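Long-range contacts in apical membrane antigen AMA1 (Toxoplasma gondii ME49, PDB 4YIV), which acts as an essential microneme protein of host-cell invasion and forms part of the ring-like moving junction between parasite and host membranes: residues K154-P158 / I170-S174; K242-C246 / D377-K382; T360-C364 / C388-I393; P200-V204 / W267-E272; N95-F101 / D192-F198. All coordinates share one frame; numbering follows the deposited sequence.

Contact 1. Residues K154-P158 / I170-S174; sequences KYRYP and ILYVS. With GOL (glycerol), chain K.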
# COMPACT_ATOMS: atom_id res chain seq x y z
N LYS A 154 11.92 18.82 -9.90
CA LYS A 154 10.80 17.93 -10.16
C LYS A 154 10.77 16.70 -9.22
O LYS A 154 9.99 15.77 -9.46
CB LYS A 154 10.84 17.46 -11.60
CG LYS A 154 10.70 18.63 -12.61
CD LYS A 154 10.10 18.17 -13.94
CE LYS A 154 10.14 19.27 -14.99
NZ LYS A 154 9.53 18.82 -16.28
N TYR A 155 11.60 16.71 -8.17
CA TYR A 155 11.62 15.60 -7.20
C TYR A 155 10.50 15.85 -6.20
O TYR A 155 10.45 16.93 -5.61
CB TYR A 155 12.96 15.52 -6.45
CG TYR A 155 13.08 14.21 -5.67
CD1 TYR A 155 12.42 14.04 -4.46
CD2 TYR A 155 13.78 13.14 -6.19
CE1 TYR A 155 12.49 12.84 -3.76
CE2 TYR A 155 13.86 11.94 -5.51
CZ TYR A 155 13.19 11.80 -4.30
OH TYR A 155 13.21 10.62 -3.59
N ARG A 156 9.63 14.87 -6.01
CA ARG A 156 8.57 14.99 -5.03
C ARG A 156 8.72 13.93 -3.92
O ARG A 156 8.89 12.73 -4.19
CB ARG A 156 7.20 14.86 -5.72
CG ARG A 156 6.93 15.93 -6.70
CD ARG A 156 5.65 15.62 -7.43
NE ARG A 156 5.21 16.73 -8.27
CZ ARG A 156 5.62 16.95 -9.52
NH1 ARG A 156 6.51 16.14 -10.11
NH2 ARG A 156 5.14 18.00 -10.17
N TYR A 157 8.67 14.38 -2.67
CA TYR A 157 8.80 13.49 -1.53
C TYR A 157 7.55 12.66 -1.32
O TYR A 157 6.43 13.13 -1.60
CB TYR A 157 9.05 14.29 -0.25
CG TYR A 157 10.23 15.20 -0.32
CD1 TYR A 157 11.54 14.71 -0.28
CD2 TYR A 157 10.04 16.57 -0.39
CE1 TYR A 157 12.62 15.58 -0.34
CE2 TYR A 157 11.09 17.44 -0.43
CZ TYR A 157 12.38 16.95 -0.40
OH TYR A 157 13.42 17.87 -0.45
N PRO A 158 7.72 11.43 -0.78
CA PRO A 158 6.57 10.64 -0.38
C PRO A 158 5.92 11.20 0.89
O PRO A 158 6.47 12.11 1.54
CB PRO A 158 7.16 9.24 -0.19
CG PRO A 158 8.57 9.52 0.30
CD PRO A 158 9.00 10.74 -0.48
N ILE A 170 5.27 14.98 5.19
CA ILE A 170 6.11 14.94 4.01
C ILE A 170 7.44 14.38 4.46
O ILE A 170 8.04 14.92 5.38
CB ILE A 170 6.34 16.34 3.39
CG1 ILE A 170 5.02 17.00 3.00
CG2 ILE A 170 7.28 16.23 2.18
CD1 ILE A 170 4.18 16.18 2.10
N LEU A 171 7.88 13.29 3.84
CA LEU A 171 9.12 12.64 4.25
C LEU A 171 10.31 13.08 3.41
O LEU A 171 10.44 12.71 2.25
CB LEU A 171 8.99 11.12 4.17
CG LEU A 171 7.85 10.48 4.96
CD1 LEU A 171 7.99 8.98 4.91
CD2 LEU A 171 7.79 10.98 6.42
N TYR A 172 11.18 13.87 4.01
CA TYR A 172 12.43 14.26 3.39
C TYR A 172 13.32 13.05 3.07
O TYR A 172 14.03 13.05 2.08
CB TYR A 172 13.15 15.21 4.30
CG TYR A 172 14.46 15.73 3.74
CD1 TYR A 172 14.48 16.73 2.78
CD2 TYR A 172 15.67 15.19 4.15
CE1 TYR A 172 15.66 17.20 2.26
CE2 TYR A 172 16.87 15.65 3.64
CZ TYR A 172 16.85 16.66 2.69
OH TYR A 172 18.02 17.14 2.16
N VAL A 173 13.26 12.01 3.90
CA VAL A 173 13.95 10.75 3.62
C VAL A 173 12.99 9.85 2.85
O VAL A 173 11.99 9.42 3.39
CB VAL A 173 14.43 10.05 4.90
CG1 VAL A 173 15.11 8.73 4.59
CG2 VAL A 173 15.39 10.93 5.65
N SER A 174 13.29 9.59 1.58
CA SER A 174 12.42 8.79 0.74
C SER A 174 12.93 7.37 0.69
O SER A 174 12.32 6.51 0.08
CB SER A 174 12.36 9.38 -0.66
OG SER A 174 13.70 9.51 -1.10
C1 GOL K . 16.94 13.84 -2.12
O1 GOL K . 16.06 14.88 -2.52
C2 GOL K . 16.14 12.58 -1.85
O2 GOL K . 17.07 11.56 -1.50
C3 GOL K . 15.24 12.89 -0.67
O3 GOL K . 14.20 11.95 -0.57
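Leu171 N donates to Pro158 O in a nearly straight hydrogen bond of 2.9 Å, which carries the pairing of antiparallel strands 159-162 and 167-170 one step past the open end of their hairpin. A second polar cluster lies where the phenol of Tyr155 reaches Ser174: Tyr155 OH and Ser174 OG are 2.8 Å apart, the serine oxygen lying at the ring edge near its plane. Tyr155 swings away from its backbone N (chi1 -168°) to bring the hydroxyl there, and the same oxygen is hydrogen-bonded to Arg53 O. A glycerol, probably from the crystallisation liquor, joins the cluster with its O3 2.5 Å from Ser174 OG and adds a weak bond to Tyr172 O.

Packing spreads outward from Tyr157. Its CB sits 3.3 Å from Leu171 O and 3.6 Å from Ile170 CG2, the isoleucine branch crossing it at about a right angle. The Tyr157 and Tyr172 rings run side by side in the same direction, centroids 5.6 Å apart and planes at 40°. Pro158 CD closes on Ser174 CB at 3.6 Å.

Tyr155 rests on strands 43-47 and 50-54, while Pro158 and Leu171 both lean on Tyr212 of strand 210-213, the other neighbour of strand 159-162 in the five-stranded sheet.

Contact 2. Residues K242-C246 / D377-K382; sequences KKGRC and DVQACK
Asp377 OD2 is the hub of a salt-bridge network with Lys243 and Arg245, fastening a loop of the C-terminal region to the tip of a beta hairpin. That hairpin pairs strands 236-242 and 245-248 through a two-residue type I' turn from Lys242 to Arg245, with Lys243 and Gly244 both at positive phi. The main bond runs from Arg245 NE to Asp377 OD2, 3.0 Å long; the oxygen lies in the guanidinium plane and uses its anti lone pair, away from OD1. Arg245 NH2 adds a weak bond of 3.3 Å to the same oxygen, and Lys243 NZ reaches Asp377 OD2 more loosely, at 3.4 Å. Three N-H donors thus converge on one carboxylate oxygen, which would be expected to favour the charged form of Asp377.

Around this shell, Lys382 CB lies 4.1 Å from Arg245 CZ over one face of the guanidinium, while the Lys243 chain bends at chi3 to bring NZ beside Gln379 CG. Arg245 extends straight from CG to NE, and Glu251 and Ser397 take up its outer nitrogens, fixing how the group is turned. The loop carrying Asp377 is closed by a G1 beta bulge in which Cys381 and Lys382 face Asp377, and Asp377 N donates to Lys382 O at 2.8 Å. Ala380 CB approaches Arg245 NH2 to 3.2 Å.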
# COMPACT_ATOMS: atom_id res chain seq x y z
N LYS A 242 -9.99 -19.58 -15.74
CA LYS A 242 -9.31 -20.58 -16.55
C LYS A 242 -10.22 -21.77 -16.85
O LYS A 242 -10.94 -22.25 -15.96
CB LYS A 242 -8.03 -21.04 -15.86
CG LYS A 242 -6.79 -20.20 -16.20
CD LYS A 242 -5.59 -20.47 -15.28
CE LYS A 242 -5.27 -21.97 -15.09
NZ LYS A 242 -4.91 -22.70 -16.34
N LYS A 243 -10.19 -22.24 -18.10
CA LYS A 243 -11.01 -23.39 -18.51
C LYS A 243 -12.47 -23.18 -18.14
O LYS A 243 -13.09 -24.02 -17.48
CB LYS A 243 -10.48 -24.67 -17.87
CG LYS A 243 -9.03 -25.00 -18.24
CD LYS A 243 -8.44 -26.13 -17.37
CE LYS A 243 -8.06 -25.66 -15.96
NZ LYS A 243 -7.75 -26.77 -15.00
N GLY A 244 -13.00 -22.03 -18.53
CA GLY A 244 -14.39 -21.70 -18.29
C GLY A 244 -14.85 -21.70 -16.85
O GLY A 244 -16.05 -21.84 -16.60
N ARG A 245 -13.94 -21.55 -15.88
CA ARG A 245 -14.39 -21.35 -14.50
C ARG A 245 -13.40 -20.53 -13.68
O ARG A 245 -12.33 -20.17 -14.15
CB ARG A 245 -14.66 -22.70 -13.83
CG ARG A 245 -13.48 -23.63 -13.74
CD ARG A 245 -13.88 -24.90 -12.99
NE ARG A 245 -12.72 -25.76 -12.71
CZ ARG A 245 -12.15 -25.90 -11.51
NH1 ARG A 245 -12.62 -25.26 -10.45
NH2 ARG A 245 -11.10 -26.69 -11.36
N CYS A 246 -13.78 -20.21 -12.44
CA CYS A 246 -12.92 -19.37 -11.61
C CYS A 246 -12.12 -20.26 -10.71
O CYS A 246 -12.67 -20.98 -9.86
CB CYS A 246 -13.71 -18.35 -10.78
SG CYS A 246 -12.58 -17.20 -9.89
N ASP A 377 -15.21 -28.69 -16.71
CA ASP A 377 -13.77 -28.75 -16.76
C ASP A 377 -13.36 -30.20 -16.55
O ASP A 377 -13.33 -30.70 -15.43
CB ASP A 377 -13.15 -27.83 -15.69
CG ASP A 377 -11.64 -27.93 -15.60
OD1 ASP A 377 -11.01 -28.48 -16.53
OD2 ASP A 377 -11.07 -27.44 -14.60
N VAL A 378 -13.08 -30.90 -17.65
CA VAL A 378 -12.74 -32.31 -17.60
C VAL A 378 -11.43 -32.55 -16.84
O VAL A 378 -11.31 -33.53 -16.10
CB VAL A 378 -12.64 -32.91 -19.02
CG1 VAL A 378 -14.01 -32.92 -19.68
CG2 VAL A 378 -11.62 -32.15 -19.87
N GLN A 379 -10.47 -31.65 -17.02
CA GLN A 379 -9.16 -31.75 -16.36
C GLN A 379 -9.30 -31.85 -14.84
O GLN A 379 -8.55 -32.59 -14.19
CB GLN A 379 -8.28 -30.55 -16.75
CG GLN A 379 -7.20 -30.12 -15.74
CD GLN A 379 -6.06 -31.13 -15.58
OE1 GLN A 379 -5.53 -31.64 -16.56
NE2 GLN A 379 -5.69 -31.41 -14.33
N ALA A 380 -10.25 -31.11 -14.27
CA ALA A 380 -10.46 -31.10 -12.82
C ALA A 380 -11.79 -31.74 -12.45
O ALA A 380 -12.04 -32.08 -11.29
CB ALA A 380 -10.39 -29.66 -12.28
N CYS A 381 -12.65 -31.93 -13.45
CA CYS A 381 -13.96 -32.50 -13.24
C CYS A 381 -14.75 -31.67 -12.23
O CYS A 381 -15.13 -32.13 -11.16
CB CYS A 381 -13.85 -33.95 -12.77
SG CYS A 381 -15.25 -34.96 -13.32
N LYS A 382 -14.97 -30.41 -12.61
CA LYS A 382 -15.82 -29.49 -11.87
C LYS A 382 -16.40 -28.50 -12.88
O LYS A 382 -15.94 -28.42 -14.02
CB LYS A 382 -15.03 -28.77 -10.77
CG LYS A 382 -14.70 -29.64 -9.57
CD LYS A 382 -13.68 -28.97 -8.66
CE LYS A 382 -13.65 -29.58 -7.27
NZ LYS A 382 -15.00 -29.67 -6.66

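Contact 3. Residues T360-C364 / C388-I393; sequences TALQC and CVGGQI
Leu362 and Cys364 run beside the outer edge of a beta hairpin, strands 384-389 and 392-397, whose two-residue type I' turn places Gly390 and Gly391 at positive phi. Ile393 N donates to Leu362 O over 3.0 Å, the donor tilted from the carbonyl plane; the bond from Cys364 N to Gly391 O is weak at 3.3 Å. CA-H···O contacts lie between them, Gln392 CA approaching Leu362 O and Gln363 CA approaching Gly391 O. With one good and one weak bond, residues 362-364 lie along the hairpin edge as a loop, not as a regular strand.

A disulfide makes the join covalent. In Cys388 the SG is trans to the backbone N (chi1 -179°), whereas Cys364 SG is tucked between its N and carbonyl carbon (chi1 54°), and the bridge itself twists through a chi3 of 95°. Ile393 CG1 reaches Leu362 O at 3.5 Å. The Leu362 side chain turns to helix 18-25, on Met20 and Phe23, and Ile393 also touches Met20, linking the C-terminal hairpin to a helix near the N-terminus of the chain. Cys364 SG, 2.0 Å from Cys388 SG, also passes 3.6 Å from Gln392 C.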
# COMPACT_ATOMS: atom_id res chain seq x y z
N THR A 360 -22.36 -2.90 -3.47
CA THR A 360 -23.20 -2.61 -4.63
C THR A 360 -22.68 -3.27 -5.90
O THR A 360 -23.44 -3.53 -6.83
CB THR A 360 -23.30 -1.09 -4.91
OG1 THR A 360 -22.00 -0.56 -5.20
CG2 THR A 360 -23.90 -0.36 -3.72
N ALA A 361 -21.38 -3.52 -5.96
CA ALA A 361 -20.79 -4.13 -7.15
C ALA A 361 -21.07 -5.63 -7.16
O ALA A 361 -21.15 -6.23 -8.22
CB ALA A 361 -19.29 -3.87 -7.20
N LEU A 362 -21.24 -6.22 -5.98
CA LEU A 362 -21.42 -7.66 -5.89
C LEU A 362 -22.81 -8.03 -5.37
O LEU A 362 -23.00 -9.12 -4.81
CB LEU A 362 -20.36 -8.27 -4.98
CG LEU A 362 -18.89 -8.07 -5.40
CD1 LEU A 362 -18.00 -8.77 -4.39
CD2 LEU A 362 -18.64 -8.59 -6.81
N GLN A 363 -23.78 -7.14 -5.56
CA GLN A 363 -25.16 -7.43 -5.17
C GLN A 363 -25.98 -7.90 -6.36
O GLN A 363 -25.54 -7.79 -7.50
CB GLN A 363 -25.82 -6.20 -4.56
CG GLN A 363 -25.89 -5.04 -5.53
CD GLN A 363 -26.95 -4.04 -5.18
OE1 GLN A 363 -27.09 -3.61 -4.02
NE2 GLN A 363 -27.73 -3.66 -6.18
N CYS A 364 -27.18 -8.40 -6.10
CA CYS A 364 -28.04 -8.92 -7.16
C CYS A 364 -29.45 -9.20 -6.64
O CYS A 364 -29.64 -9.47 -5.45
CB CYS A 364 -27.43 -10.20 -7.74
SG CYS A 364 -27.08 -11.45 -6.48
N CYS A 388 -27.09 -16.13 -7.35
CA CYS A 388 -27.33 -15.06 -6.40
C CYS A 388 -27.89 -15.64 -5.12
O CYS A 388 -28.80 -16.46 -5.16
CB CYS A 388 -28.29 -14.02 -6.98
SG CYS A 388 -28.63 -12.64 -5.87
N VAL A 389 -27.34 -15.21 -3.99
CA VAL A 389 -27.74 -15.72 -2.68
C VAL A 389 -27.53 -14.64 -1.63
O VAL A 389 -26.48 -13.99 -1.60
CB VAL A 389 -26.96 -16.99 -2.28
CG1 VAL A 389 -27.43 -17.53 -0.92
CG2 VAL A 389 -27.07 -18.05 -3.35
N GLY A 390 -28.53 -14.46 -0.77
CA GLY A 390 -28.49 -13.43 0.26
C GLY A 390 -28.25 -12.07 -0.37
O GLY A 390 -27.59 -11.22 0.23
N GLY A 391 -28.77 -11.89 -1.58
CA GLY A 391 -28.65 -10.64 -2.31
C GLY A 391 -27.21 -10.37 -2.72
O GLY A 391 -26.81 -9.22 -2.91
N GLN A 392 -26.44 -11.45 -2.86
CA GLN A 392 -25.02 -11.33 -3.11
C GLN A 392 -24.55 -12.42 -4.07
O GLN A 392 -24.91 -13.58 -3.91
CB GLN A 392 -24.25 -11.44 -1.79
CG GLN A 392 -23.19 -10.39 -1.61
CD GLN A 392 -22.45 -10.59 -0.30
OE1 GLN A 392 -23.01 -11.07 0.69
NE2 GLN A 392 -21.17 -10.22 -0.29
N ILE A 393 -23.74 -12.04 -5.05
CA ILE A 393 -23.24 -13.01 -6.02
C ILE A 393 -22.47 -14.16 -5.40
O ILE A 393 -21.53 -13.95 -4.62
CB ILE A 393 -22.32 -12.35 -7.03
CG1 ILE A 393 -23.08 -11.20 -7.68
CG2 ILE A 393 -21.85 -13.39 -8.06
CD1 ILE A 393 -22.48 -10.71 -8.95

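Contact 4. Residues P200-V204 / W267-E272; sequences PRKSV and WVKTFE
Lys202 lies across helix 263-272, its aliphatic chain laid over the Phe271 ring where the end of strand 198-201 runs onto that helix. The layout is consistent with the joining of two PAN-type domains, the helix belonging with the second five-stranded sheet. Extended beyond CG, Lys202 crosses the side chains of Phe271 and Trp267 at about a right angle: its CE makes a CH-pi contact, 4.0 Å from the Phe271 centroid, and its CD lies 3.6 Å from Trp267 CZ2. Phe271 presents its edge to Pro200, whose CB is 3.8 Å from Phe271 CZ.

Trp267 has CG opposite its backbone N across the CA-CB bond (chi1 167°), which carries the indole to Ser203; there Ser203 O meets Trp267 CZ3 at the ring edge, 3.3 Å away. Glu272, extended beyond CG, offers OE1 to Lys202 N in a hydrogen bond of 3.1 Å, on the anti side of the carboxylate. A salt bridge from Arg201 to Glu272 is modelled too close for its geometry to be trusted. Val204 CG1 packs on Val268 CG2. The Lys202 ammonium is held by Ala334 O and by a water, which accepts from Lys202 NZ at 2.8 Å and donates to Trp267 O.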
# COMPACT_ATOMS: atom_id res chain seq x y z
N PRO A 200 10.57 -1.49 5.73
CA PRO A 200 9.11 -1.31 5.76
C PRO A 200 8.45 -2.40 6.57
O PRO A 200 8.94 -3.53 6.57
CB PRO A 200 8.70 -1.41 4.28
CG PRO A 200 10.02 -1.26 3.48
CD PRO A 200 11.04 -1.88 4.38
N ARG A 201 7.34 -2.06 7.18
CA ARG A 201 6.60 -3.02 7.95
C ARG A 201 5.12 -2.71 8.02
O ARG A 201 4.70 -1.56 7.94
CB ARG A 201 7.15 -3.00 9.38
CG ARG A 201 7.00 -4.30 10.16
CD ARG A 201 8.23 -5.18 9.98
NE ARG A 201 8.33 -6.18 11.03
CZ ARG A 201 7.96 -7.45 10.91
NH1 ARG A 201 8.09 -8.28 11.93
NH2 ARG A 201 7.46 -7.89 9.77
N LYS A 202 4.34 -3.76 8.18
CA LYS A 202 2.94 -3.73 8.48
C LYS A 202 2.83 -4.59 9.75
O LYS A 202 3.50 -5.58 9.85
CB LYS A 202 2.03 -4.23 7.38
CG LYS A 202 1.83 -3.26 6.24
CD LYS A 202 0.72 -3.71 5.31
CE LYS A 202 0.56 -2.81 4.10
NZ LYS A 202 -0.67 -3.00 3.33
N SER A 203 2.01 -4.18 10.71
CA SER A 203 1.82 -4.90 11.94
C SER A 203 0.42 -5.43 12.10
O SER A 203 -0.49 -4.82 11.68
CB SER A 203 2.14 -3.98 13.12
OG SER A 203 1.59 -4.42 14.32
N VAL A 204 0.26 -6.57 12.73
CA VAL A 204 -1.08 -7.11 12.95
C VAL A 204 -1.92 -6.19 13.86
O VAL A 204 -3.13 -6.17 13.76
CB VAL A 204 -1.06 -8.54 13.56
CG1 VAL A 204 -0.44 -9.47 12.57
CG2 VAL A 204 -0.31 -8.59 14.87
N TRP A 267 -2.70 -10.98 6.04
CA TRP A 267 -2.70 -9.63 5.51
C TRP A 267 -1.28 -9.08 5.54
O TRP A 267 -0.81 -8.51 4.55
CB TRP A 267 -3.68 -8.75 6.30
CG TRP A 267 -3.51 -7.28 6.02
CD1 TRP A 267 -3.90 -6.60 4.89
CD2 TRP A 267 -2.96 -6.29 6.90
NE1 TRP A 267 -3.60 -5.28 5.01
CE2 TRP A 267 -3.03 -5.05 6.22
CE3 TRP A 267 -2.43 -6.32 8.18
CZ2 TRP A 267 -2.58 -3.86 6.79
CZ3 TRP A 267 -1.98 -5.14 8.74
CH2 TRP A 267 -2.05 -3.93 8.04
N VAL A 268 -0.59 -9.31 6.65
CA VAL A 268 0.81 -8.86 6.76
C VAL A 268 1.68 -9.56 5.72
O VAL A 268 2.54 -8.92 5.08
CB VAL A 268 1.38 -9.13 8.16
CG1 VAL A 268 2.92 -8.91 8.17
CG2 VAL A 268 0.70 -8.26 9.17
N LYS A 269 1.45 -10.86 5.51
CA LYS A 269 2.23 -11.63 4.55
C LYS A 269 2.09 -11.11 3.12
O LYS A 269 3.06 -11.18 2.34
CB LYS A 269 1.84 -13.14 4.59
CG LYS A 269 2.47 -13.99 5.72
CD LYS A 269 2.12 -15.50 5.54
CE LYS A 269 2.79 -16.38 6.58
NZ LYS A 269 4.28 -16.39 6.43
N THR A 270 0.93 -10.56 2.75
CA THR A 270 0.81 -10.10 1.37
C THR A 270 1.73 -8.91 1.12
O THR A 270 2.14 -8.68 -0.01
CB THR A 270 -0.67 -9.72 0.99
OG1 THR A 270 -1.10 -8.60 1.77
CG2 THR A 270 -1.60 -10.91 1.27
N PHE A 271 2.07 -8.17 2.19
CA PHE A 271 3.02 -7.06 2.11
C PHE A 271 4.48 -7.46 2.34
O PHE A 271 5.39 -6.88 1.74
CB PHE A 271 2.66 -5.99 3.14
CG PHE A 271 3.55 -4.78 3.13
CD1 PHE A 271 3.51 -3.87 2.09
CD2 PHE A 271 4.42 -4.56 4.17
CE1 PHE A 271 4.33 -2.76 2.10
CE2 PHE A 271 5.25 -3.47 4.20
CZ PHE A 271 5.20 -2.55 3.16
N GLU A 272 4.71 -8.40 3.24
CA GLU A 272 6.08 -8.67 3.70
C GLU A 272 6.73 -9.90 3.07
O GLU A 272 7.93 -10.09 3.25
CB GLU A 272 6.08 -8.79 5.24
CG GLU A 272 5.70 -7.49 5.95
CD GLU A 272 6.08 -7.47 7.41
OE1 GLU A 272 5.99 -6.38 8.06
OE2 GLU A 272 6.45 -8.54 7.94
O HOH W 1 -0.95 -5.83 3.20

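Contact 5. Residues N95-F101 / D192-F198; sequences NPLPGGF and DLTWYCF. With CD (cadmium ion), chain C.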
# COMPACT_ATOMS: atom_id res chain seq x y z
N ASN A 95 26.98 8.90 16.28
CA ASN A 95 26.38 7.96 15.32
C ASN A 95 25.46 6.94 16.01
O ASN A 95 25.74 6.54 17.12
CB ASN A 95 27.46 7.20 14.55
CG ASN A 95 28.12 8.03 13.50
OD1 ASN A 95 27.51 8.91 12.91
ND2 ASN A 95 29.39 7.75 13.26
N PRO A 96 24.38 6.50 15.35
CA PRO A 96 23.87 6.91 14.04
C PRO A 96 23.06 8.21 14.13
O PRO A 96 22.82 8.73 15.23
CB PRO A 96 22.99 5.73 13.63
CG PRO A 96 22.36 5.30 14.90
CD PRO A 96 23.49 5.48 15.95
N LEU A 97 22.67 8.73 12.98
CA LEU A 97 21.77 9.86 12.92
C LEU A 97 20.59 9.62 13.84
O LEU A 97 20.02 8.52 13.84
CB LEU A 97 21.29 10.09 11.48
CG LEU A 97 22.36 10.54 10.50
CD1 LEU A 97 21.93 10.21 9.09
CD2 LEU A 97 22.63 12.04 10.65
N PRO A 98 20.25 10.61 14.66
CA PRO A 98 19.03 10.47 15.45
C PRO A 98 17.81 10.94 14.62
O PRO A 98 17.92 11.17 13.40
CB PRO A 98 19.30 11.38 16.66
CG PRO A 98 20.13 12.51 16.06
CD PRO A 98 20.94 11.89 14.92
N GLY A 99 16.66 11.08 15.27
CA GLY A 99 15.48 11.65 14.62
C GLY A 99 14.81 10.66 13.68
O GLY A 99 14.93 9.43 13.83
N GLY A 100 14.07 11.19 12.70
CA GLY A 100 13.35 10.34 11.76
C GLY A 100 13.45 10.87 10.35
O GLY A 100 14.50 11.39 9.92
N PHE A 101 12.35 10.73 9.61
CA PHE A 101 12.34 10.94 8.17
C PHE A 101 11.60 12.22 7.79
O PHE A 101 11.69 12.64 6.63
CB PHE A 101 11.67 9.79 7.45
CG PHE A 101 12.49 8.52 7.35
CD1 PHE A 101 13.68 8.33 8.03
CD2 PHE A 101 12.03 7.49 6.56
CE1 PHE A 101 14.38 7.15 7.89
CE2 PHE A 101 12.70 6.32 6.43
CZ PHE A 101 13.91 6.15 7.10
N ASP A 192 30.69 3.15 13.72
CA ASP A 192 31.26 4.04 12.73
C ASP A 192 30.30 4.55 11.67
O ASP A 192 30.62 5.45 10.92
CB ASP A 192 32.31 3.29 11.93
CG ASP A 192 33.52 2.97 12.72
OD1 ASP A 192 33.52 3.16 13.94
OD2 ASP A 192 34.48 2.52 12.09
N LEU A 193 29.14 3.92 11.55
CA LEU A 193 28.24 4.23 10.45
C LEU A 193 27.24 5.33 10.77
O LEU A 193 26.66 5.40 11.86
CB LEU A 193 27.48 2.96 10.04
CG LEU A 193 28.34 1.83 9.49
CD1 LEU A 193 27.48 0.62 9.18
CD2 LEU A 193 29.09 2.27 8.25
N THR A 194 27.00 6.17 9.76
CA THR A 194 26.10 7.29 9.90
C THR A 194 24.63 6.84 9.99
O THR A 194 23.86 7.37 10.80
CB THR A 194 26.27 8.29 8.70
OG1 THR A 194 27.63 8.75 8.70
CG2 THR A 194 25.35 9.47 8.85
N TRP A 195 24.25 5.87 9.16
CA TRP A 195 22.87 5.42 9.11
C TRP A 195 22.61 4.20 9.98
O TRP A 195 23.38 3.24 10.02
CB TRP A 195 22.47 5.10 7.67
CG TRP A 195 22.18 6.33 6.87
CD1 TRP A 195 23.00 6.98 5.99
CD2 TRP A 195 20.97 7.08 6.92
NE1 TRP A 195 22.37 8.09 5.49
CE2 TRP A 195 21.12 8.18 6.05
CE3 TRP A 195 19.77 6.93 7.63
CZ2 TRP A 195 20.12 9.12 5.87
CZ3 TRP A 195 18.77 7.88 7.45
CH2 TRP A 195 18.95 8.95 6.57
N TYR A 196 21.47 4.27 10.64
CA TYR A 196 20.79 3.12 11.22
C TYR A 196 20.07 2.36 10.11
O TYR A 196 19.74 2.91 9.05
CB TYR A 196 19.80 3.57 12.30
CG TYR A 196 18.89 4.69 11.81
CD1 TYR A 196 17.76 4.41 11.02
CD2 TYR A 196 19.20 6.02 12.07
CE1 TYR A 196 16.96 5.45 10.54
CE2 TYR A 196 18.39 7.07 11.60
CZ TYR A 196 17.28 6.78 10.82
OH TYR A 196 16.51 7.85 10.35
N CYS A 197 19.84 1.08 10.36
CA CYS A 197 19.13 0.23 9.45
C CYS A 197 17.63 0.49 9.64
O CYS A 197 17.19 0.95 10.70
CB CYS A 197 19.46 -1.24 9.70
SG CYS A 197 21.21 -1.69 9.27
N PHE A 198 16.87 0.18 8.61
CA PHE A 198 15.42 0.37 8.67
C PHE A 198 14.80 -0.45 7.56
O PHE A 198 15.46 -0.79 6.60
CB PHE A 198 15.04 1.85 8.55
CG PHE A 198 15.68 2.56 7.38
CD1 PHE A 198 15.06 2.61 6.14
CD2 PHE A 198 16.89 3.24 7.55
CE1 PHE A 198 15.66 3.26 5.07
CE2 PHE A 198 17.49 3.93 6.49
CZ PHE A 198 16.87 3.93 5.24
CD CD C . 35.93 1.93 14.04
O HOH W 2 30.48 8.26 10.17
O HOH W 3 16.93 10.45 10.90
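Leu97 sets its CD1 squarely over the indole of Trp195, 3.8 Å from the centroid of the six-membered ring and 11° off its normal, a CH-pi contact. The same methyl touches Thr194 CG2, and Leu97 CG stands beside the backbone N (chi1 -68°), which points the branch across both residues. Leu97 N donates a nearly straight hydrogen bond of 2.8 Å to Thr194 O. Pro96, after a cis peptide bond, crosses the Tyr196 side chain at about a right angle, at the edge of its ring.

Tyr196 CG sits between its backbone N and carbonyl carbon (chi1 50°), which sends the ring forward beside residues 97-101, its hydroxyl reaching Phe101. Leu97 O faces that ring's edge, 3.1 Å from Tyr196 CE2. Phe101 slides past Tyr196 in the opposite direction, its CE1 3.3 Å from Tyr196 OH. Phe101 and Phe198 form an edge-to-face pair, with Phe101 CZ over the centre of the Phe198 ring. Both loops lie in the AMA1 family region, and residues 192-198 lead into strand 198-201, paired with strand 65-68, whose Ile66 touches both phenylalanines.

Two waters complete the polar contacts. One accepts from Tyr196 OH at 2.7 Å and donates to Pro98 O and Gly100 O; another joins the segments, donating to Asp192 O, bonding Thr194 OG1 and taking a weak bond from Asn95 ND2, whose amide oxygen bonds Tyr90. Asp192 binds a cadmium ion through both carboxylate oxygens.

With one direct hydrogen bond, the segments fit together chiefly through aromatic and aliphatic surfaces, water tying the Tyr196 hydroxyl to the backbone of Pro98 and Gly100.

Contacts 1 and 5 adjoin in one domain: their centres are 18 Å apart, and Val173 N probably bonds to Phe101 O, 3.2 Å away, while Val173 CG2 packs on Trp195 CH2. Contact 5 runs on in sequence into contact 4, whose centre lies 23 Å from it and which leads over to the second five-stranded sheet. Contacts 2 and 3 gather at the opposite end, with centres 24 Å apart and nearest atoms about 10 Å; along the chain their segments alternate, and both involve the C-terminal region. Bound cobalt ions come within about 7 Å of the Trp267 side chain in contact 4 and about 10 Å of that of Tyr155 in contact 1.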